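Local coordinates for protein putative sugar kinase PH1459 (Pyrococcus horikoshii, PDB 3EWM) that probably phosphorylates a sugar, perhaps fructose, at the expense of ATP, as a carbohydrate kinase of the PfkB family, at residues E172-M175 against I176-L179; L197-E200 against N201-V204; G62-L65 against I66-S70. One frame throughout, in Å; residues are numbered along the deposited sequence.

Contact 1: residues E172-M175 against I176-L179; sequences EEEM and IKVL
Met175, a selenomethionine, meets Ile176 and Leu179 on the inward side of helix 172-185, the crossover helix of the beta-alpha-beta unit joining strands 156-160 and 188-192. Its CG lies 3.7 Å from Leu179 CD1. At the other end the chain bends at SE (chi3 79°), which turns CE back to meet Ile176 CD1 at 3.7 Å. This tight side presses on helix 193-200, where Tyr198 takes Met175 and Leu199 takes both Ile176 and Leu179. Shortened to an alanine, Leu179 would probably leave a gap beside Met175 CG, that chain less restrained and Leu199 with one apolar neighbour fewer. Under the side chains the helix is regular, Leu179 N donating to Met175 O at 2.8 Å and Val178 N to Glu174 O at 2.9 Å. The solvent side, at Glu173 and Lys177, is loose. Lys177 runs extended past Glu173 O, with CG 3.3 Å from that oxygen, and its NZ donates to a water at 2.7 Å that returns only a weak bond to Glu173 OE1. Glu174 OE1 stays 4.7 Å from Lys177 NZ, and its side chain also packs on Arg141. Apolar contacts thus fix the inner face, whereas Glu173 and Lys177 probably attract each other only loosely, through water.

Contact 2: residues L197-E200 against N201-V204; sequences LYLE and NQGV
Leu199 and Glu200 hand the end of helix 193-200 to Gly203 and Val204 in a Schellman motif, which stops the helix and releases the chain into the loop leading to strand 211-215. Among the backbone hydrogen bonds, the motif's outer one runs from Val204 N to Leu199 O (3.1 Å) and its inner one from Gly203 N to Glu200 O (3.0 Å), the latter closing a type I turn. Gly203, the C-prime residue, has the positive phi (76°) that reverses the chain. Leu199 O is gripped twice: Gln202 N, at 2.8 Å, and Val204 N reach it from opposite faces of its carbonyl plane. A weaker polar contact follows, a CA-H...O approach in which Glu200 CA lies 3.1 Å from Val204 O. The carboxylate of Glu200 turns elsewhere, its OE2 accepting from Val206 N. Apolar packing across the turn is slight. Leu199 CB and Val204 CB are neighbours at 4.2 Å, and the Leu199 side chain also packs against Val161 and Val206. Leu197 CD1 lies beside the amide of Asn201, nearest its ND2. The side-chain hydrogen bond belongs to Gln202, whose chain runs extended from CB (chi2 176°) back along the helix end, giving an almost straight N-H to Tyr198 O at 2.9 Å. The acceptor lies in the amide plane, although NE2 stands above the carbonyl plane. The same nitrogen sits over one face of the Tyr198 ring with the amide turned nearly perpendicular, displaced toward the rim so that Gln202 NE2 is 3.2 Å from Tyr198 CE2.

Contact 3: residues G62-L65 against I66-S70; sequences GEYL and IEELS
Tyr64 O accepts from Glu68 N at 2.9 Å, the shortest of the four i to i+4 bonds between 62-65 and 66-70. Their helix, 60-71, is the crossover of a beta-alpha-beta unit, between the adjacent parallel strands 49-57 and 79-82 of the large sheet of this ribokinase-like fold. The flanking turns follow the same pattern, with Ile66 N bound to Gly62 O and Leu69 N to Leu65 O. The helix has varied surroundings. Leu65, Ile66 and Leu69 are turned to the sheet: Val56 meets Leu65 and Ile66, while Ile79 meets Ile66 and Leu69. Ile66 CG1 also lies against its own helix, 3.4 Å from Gly62 O, where Gly62 brings no side chain of its own. Toward the dimer partner, Glu67 OE2 forms a salt bridge with Lys23 of the second subunit, on which Glu63 and Tyr64 also pack. Tyr64 pairs in addition with Glu68. Setting CG anti to the Tyr64 nitrogen (chi1 168°) lays the ring beside the next turn. A bend at chi2 (-53°) folds Glu68 back over it, the carboxylate plane 13° from the ring plane, while OE2 reaches a salt bridge with Lys71. Lys30 makes a cation-pi contact with the same tyrosine. The touching group is the Glu68 CG methylene, a CH-pi contact 3.7 Å from the Tyr64 ring centroid and shifted toward CE1.

Contacts 1 and 2 are two sides of one interface between helix 172-185 and the end of helix 193-200. Their centres are 11 Å apart and they touch directly: Ile176 CD1 lies 3.5 Å from both Gln202 NE2 and Leu199 CD2, and Met175 CE is 3.7 Å from Tyr198 CE2. This interface lies near the ATP site but outside its known residues; the side chain of Leu199 is about 11 Å from that of Lys190 and about 12 Å from that of Thr215, both ATP-binding residues. Contact 3 stands apart, its centre 32 Å from that of contact 1 and 37 Å from that of contact 2, across the chain's centre from the latter and bordering the second subunit.

Contact 1: residues E172-M175 against I176-L179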
loop_
_atom_site.group_PDB
_atom_site.type_symbol
_atom_site.label_atom_id
_atom_site.label_comp_id
_atom_site.label_asym_id
_atom_site.label_seq_id
_atom_site.Cartn_x
_atom_site.Cartn_y
_atom_site.Cartn_z
ATOM N N GLU A 172 -0.633 -21.125 10.518
ATOM C CA GLU A 172 -1.750 -21.949 10.105
ATOM C C GLU A 172 -2.439 -22.595 11.299
ATOM O O GLU A 172 -3.641 -22.797 11.279
ATOM C CB GLU A 172 -1.285 -22.996 9.088
ATOM C CG GLU A 172 -0.598 -22.396 7.849
ATOM C CD GLU A 172 0.903 -22.139 8.025
ATOM O OE1 GLU A 172 1.436 -22.318 9.148
ATOM O OE2 GLU A 172 1.555 -21.750 7.024
ATOM N N GLU A 173 -1.678 -22.891 12.351
ATOM C CA GLU A 173 -2.261 -23.473 13.562
ATOM C C GLU A 173 -3.042 -22.427 14.350
ATOM O O GLU A 173 -4.118 -22.712 14.869
ATOM C CB GLU A 173 -1.199 -24.153 14.432
ATOM C CG GLU A 173 -0.603 -25.392 13.773
ATOM C CD GLU A 173 0.334 -26.174 14.680
ATOM O OE1 GLU A 173 0.892 -25.580 15.635
ATOM O OE2 GLU A 173 0.510 -27.390 14.427
ATOM N N GLU A 174 -2.515 -21.208 14.420
ATOM C CA GLU A 174 -3.255 -20.122 15.040
ATOM C C GLU A 174 -4.555 -19.838 14.276
ATOM O O GLU A 174 -5.591 -19.587 14.885
ATOM C CB GLU A 174 -2.401 -18.860 15.152
ATOM C CG GLU A 174 -2.753 -17.995 16.362
ATOM C CD GLU A 174 -2.810 -18.770 17.694
ATOM O OE1 GLU A 174 -2.326 -19.925 17.780
ATOM O OE2 GLU A 174 -3.342 -18.204 18.670
HETATM N N MSE A 175 -4.485 -19.918 12.953
HETATM C CA MSE A 175 -5.628 -19.661 12.078
HETATM C C MSE A 175 -6.779 -20.617 12.325
HETATM O O MSE A 175 -7.920 -20.206 12.461
HETATM C CB MSE A 175 -5.215 -19.794 10.621
HETATM C CG MSE A 175 -6.372 -19.566 9.673
HETATM SE SE MSE A 175 -5.967 -20.171 7.898
HETATM C CE MSE A 175 -6.266 -22.077 8.173
ATOM N N ILE A 176 -6.461 -21.909 12.360
ATOM C CA ILE A 176 -7.451 -22.934 12.618
ATOM C C ILE A 176 -8.099 -22.732 13.987
ATOM O O ILE A 176 -9.298 -22.932 14.144
ATOM C CB ILE A 176 -6.807 -24.340 12.500
ATOM C CG1 ILE A 176 -6.549 -24.667 11.025
ATOM C CG2 ILE A 176 -7.675 -25.401 13.182
ATOM C CD1 ILE A 176 -7.814 -24.773 10.166
ATOM N N LYS A 177 -7.297 -22.326 14.966
ATOM C CA LYS A 177 -7.802 -22.063 16.314
ATOM C C LYS A 177 -8.736 -20.856 16.341
ATOM O O LYS A 177 -9.827 -20.920 16.909
ATOM C CB LYS A 177 -6.646 -21.874 17.289
ATOM C CG LYS A 177 -5.893 -23.183 17.566
ATOM C CD LYS A 177 -4.841 -23.034 18.651
ATOM C CE LYS A 177 -3.813 -24.157 18.554
ATOM N NZ LYS A 177 -2.931 -24.194 19.747
ATOM N N VAL A 178 -8.316 -19.762 15.718
ATOM C CA VAL A 178 -9.133 -18.537 15.745
ATOM C C VAL A 178 -10.387 -18.679 14.884
ATOM O O VAL A 178 -11.432 -18.169 15.247
ATOM C CB VAL A 178 -8.354 -17.259 15.344
ATOM C CG1 VAL A 178 -7.103 -17.093 16.211
ATOM C CG2 VAL A 178 -7.981 -17.295 13.907
ATOM N N LEU A 179 -10.272 -19.371 13.749
ATOM C CA LEU A 179 -11.437 -19.627 12.907
ATOM C C LEU A 179 -12.442 -20.481 13.638
ATOM O O LEU A 179 -13.625 -20.182 13.623
ATOM C CB LEU A 179 -11.069 -20.275 11.571
ATOM C CG LEU A 179 -10.276 -19.429 10.565
ATOM C CD1 LEU A 179 -10.009 -20.258 9.317
ATOM C CD2 LEU A 179 -10.959 -18.141 10.201
HETATM O O HOH W 1 -0.534 -24.662 18.614
#

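Contact 2: residues L197-E200 against N201-V204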
loop_
_atom_site.group_PDB
_atom_site.type_symbol
_atom_site.label_atom_id
_atom_site.label_comp_id
_atom_site.label_asym_id
_atom_site.label_seq_id
_atom_site.Cartn_x
_atom_site.Cartn_y
_atom_site.Cartn_z
ATOM N N LEU A 197 -15.042 -27.543 3.233
ATOM C CA LEU A 197 -14.236 -28.744 3.048
ATOM C C LEU A 197 -12.884 -28.578 3.752
ATOM O O LEU A 197 -12.444 -29.452 4.498
ATOM C CB LEU A 197 -14.028 -29.028 1.556
ATOM C CG LEU A 197 -13.271 -30.322 1.244
ATOM C CD1 LEU A 197 -14.048 -31.557 1.746
ATOM C CD2 LEU A 197 -12.984 -30.411 -0.256
ATOM N N TYR A 198 -12.253 -27.434 3.530
ATOM C CA TYR A 198 -10.922 -27.184 4.051
ATOM C C TYR A 198 -10.895 -27.233 5.579
ATOM O O TYR A 198 -10.053 -27.913 6.205
ATOM C CB TYR A 198 -10.406 -25.839 3.532
ATOM C CG TYR A 198 -9.025 -25.503 4.036
ATOM C CD1 TYR A 198 -7.901 -26.110 3.488
ATOM C CD2 TYR A 198 -8.846 -24.577 5.071
ATOM C CE1 TYR A 198 -6.617 -25.795 3.950
ATOM C CE2 TYR A 198 -7.576 -24.259 5.542
ATOM C CZ TYR A 198 -6.471 -24.873 4.982
ATOM O OH TYR A 198 -5.217 -24.566 5.452
ATOM N N LEU A 199 -11.829 -26.512 6.176
ATOM C CA LEU A 199 -11.882 -26.393 7.613
ATOM C C LEU A 199 -12.405 -27.642 8.303
ATOM O O LEU A 199 -11.804 -28.111 9.270
ATOM C CB LEU A 199 -12.697 -25.169 7.988
ATOM C CG LEU A 199 -11.985 -23.861 7.608
ATOM C CD1 LEU A 199 -12.873 -22.674 7.906
ATOM C CD2 LEU A 199 -10.673 -23.755 8.344
ATOM N N GLU A 200 -13.488 -28.209 7.780
ATOM C CA GLU A 200 -14.105 -29.378 8.410
ATOM C C GLU A 200 -13.192 -30.585 8.372
ATOM O O GLU A 200 -13.233 -31.416 9.278
ATOM C CB GLU A 200 -15.468 -29.683 7.802
ATOM C CG GLU A 200 -16.499 -28.627 8.158
ATOM C CD GLU A 200 -17.923 -29.068 7.927
ATOM O OE1 GLU A 200 -18.148 -29.987 7.109
ATOM O OE2 GLU A 200 -18.817 -28.473 8.565
ATOM N N ASN A 201 -12.342 -30.644 7.348
ATOM C CA ASN A 201 -11.304 -31.656 7.257
ATOM C C ASN A 201 -10.145 -31.469 8.224
ATOM O O ASN A 201 -9.252 -32.313 8.303
ATOM C CB ASN A 201 -10.799 -31.774 5.816
ATOM C CG ASN A 201 -11.749 -32.573 4.963
ATOM O OD1 ASN A 201 -12.740 -33.126 5.478
ATOM N ND2 ASN A 201 -11.478 -32.643 3.673
ATOM N N GLN A 202 -10.161 -30.354 8.943
ATOM C CA GLN A 202 -9.227 -30.134 10.039
ATOM C C GLN A 202 -9.966 -30.091 11.368
ATOM O O GLN A 202 -9.465 -29.545 12.359
ATOM C CB GLN A 202 -8.431 -28.865 9.793
ATOM C CG GLN A 202 -7.672 -28.933 8.504
ATOM C CD GLN A 202 -6.968 -27.668 8.198
ATOM O OE1 GLN A 202 -5.876 -27.417 8.707
ATOM N NE2 GLN A 202 -7.570 -26.851 7.350
ATOM N N GLY A 203 -11.149 -30.702 11.373
ATOM C CA GLY A 203 -11.933 -30.900 12.578
ATOM C C GLY A 203 -12.642 -29.650 13.058
ATOM O O GLY A 203 -13.097 -29.607 14.196
ATOM N N VAL A 204 -12.717 -28.630 12.198
ATOM C CA VAL A 204 -13.468 -27.419 12.500
ATOM C C VAL A 204 -14.809 -27.499 11.794
ATOM O O VAL A 204 -14.878 -27.354 10.582
ATOM C CB VAL A 204 -12.727 -26.122 12.055
ATOM C CG1 VAL A 204 -13.580 -24.873 12.348
ATOM C CG2 VAL A 204 -11.362 -26.014 12.725
#

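Contact 3: residues G62-L65 against I66-S70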
loop_
_atom_site.group_PDB
_atom_site.type_symbol
_atom_site.label_atom_id
_atom_site.label_comp_id
_atom_site.label_asym_id
_atom_site.label_seq_id
_atom_site.Cartn_x
_atom_site.Cartn_y
_atom_site.Cartn_z
ATOM N N GLY A 62 -7.685 7.265 4.480
ATOM C CA GLY A 62 -8.603 7.147 5.613
ATOM C C GLY A 62 -9.779 8.087 5.461
ATOM O O GLY A 62 -10.937 7.689 5.645
ATOM N N GLU A 63 -9.490 9.344 5.126
ATOM C CA GLU A 63 -10.565 10.316 4.877
ATOM C C GLU A 63 -11.482 9.899 3.751
ATOM O O GLU A 63 -12.680 10.002 3.880
ATOM C CB GLU A 63 -9.975 11.683 4.553
ATOM C CG GLU A 63 -9.348 12.330 5.764
ATOM C CD GLU A 63 -8.287 13.340 5.394
ATOM O OE1 GLU A 63 -8.376 13.928 4.291
ATOM O OE2 GLU A 63 -7.365 13.549 6.216
ATOM N N TYR A 64 -10.902 9.417 2.649
ATOM C CA TYR A 64 -11.680 8.908 1.534
ATOM C C TYR A 64 -12.648 7.823 1.950
ATOM O O TYR A 64 -13.833 7.878 1.621
ATOM C CB TYR A 64 -10.751 8.382 0.447
ATOM C CG TYR A 64 -11.401 7.579 -0.636
ATOM C CD1 TYR A 64 -12.105 8.201 -1.670
ATOM C CD2 TYR A 64 -11.281 6.187 -0.661
ATOM C CE1 TYR A 64 -12.674 7.462 -2.682
ATOM C CE2 TYR A 64 -11.844 5.446 -1.672
ATOM C CZ TYR A 64 -12.547 6.098 -2.675
ATOM O OH TYR A 64 -13.107 5.365 -3.697
ATOM N N LEU A 65 -12.141 6.818 2.654
ATOM C CA LEU A 65 -12.996 5.704 3.062
ATOM C C LEU A 65 -14.152 6.156 3.930
ATOM O O LEU A 65 -15.285 5.733 3.729
ATOM C CB LEU A 65 -12.180 4.621 3.783
ATOM C CG LEU A 65 -11.180 3.939 2.849
ATOM C CD1 LEU A 65 -10.238 3.040 3.665
ATOM C CD2 LEU A 65 -11.873 3.152 1.760
ATOM N N ILE A 66 -13.863 7.016 4.905
ATOM C CA ILE A 66 -14.913 7.498 5.789
ATOM C C ILE A 66 -15.961 8.263 4.961
ATOM O O ILE A 66 -17.164 8.063 5.123
ATOM C CB ILE A 66 -14.333 8.375 6.929
ATOM C CG1 ILE A 66 -13.504 7.512 7.904
ATOM C CG2 ILE A 66 -15.442 9.090 7.666
ATOM C CD1 ILE A 66 -12.561 8.317 8.783
ATOM N N GLU A 67 -15.493 9.101 4.044
ATOM C CA GLU A 67 -16.404 9.899 3.204
ATOM C C GLU A 67 -17.287 9.017 2.338
ATOM O O GLU A 67 -18.482 9.264 2.237
ATOM C CB GLU A 67 -15.631 10.881 2.331
ATOM C CG GLU A 67 -15.100 12.109 3.094
ATOM C CD GLU A 67 -14.302 13.057 2.201
ATOM O OE1 GLU A 67 -14.246 12.814 0.965
ATOM O OE2 GLU A 67 -13.683 14.006 2.749
ATOM N N GLU A 68 -16.704 7.991 1.724
ATOM C CA GLU A 68 -17.464 7.074 0.879
ATOM C C GLU A 68 -18.514 6.296 1.663
ATOM O O GLU A 68 -19.625 6.093 1.182
ATOM C CB GLU A 68 -16.517 6.122 0.145
ATOM C CG GLU A 68 -15.611 6.843 -0.896
ATOM C CD GLU A 68 -16.408 7.699 -1.874
ATOM O OE1 GLU A 68 -17.182 7.141 -2.669
ATOM O OE2 GLU A 68 -16.273 8.936 -1.833
ATOM N N LEU A 69 -18.133 5.833 2.850
ATOM C CA LEU A 69 -19.059 5.214 3.785
ATOM C C LEU A 69 -20.195 6.160 4.165
ATOM O O LEU A 69 -21.350 5.798 4.063
ATOM C CB LEU A 69 -18.323 4.714 5.030
ATOM C CG LEU A 69 -17.474 3.480 4.722
ATOM C CD1 LEU A 69 -16.637 3.121 5.906
ATOM C CD2 LEU A 69 -18.376 2.336 4.312
ATOM N N SER A 70 -19.840 7.377 4.582
ATOM C CA SER A 70 -20.827 8.423 4.857
ATOM C C SER A 70 -21.786 8.640 3.682
ATOM O O SER A 70 -22.986 8.743 3.887
ATOM C CB SER A 70 -20.137 9.738 5.196
ATOM O OG SER A 70 -21.081 10.657 5.726
#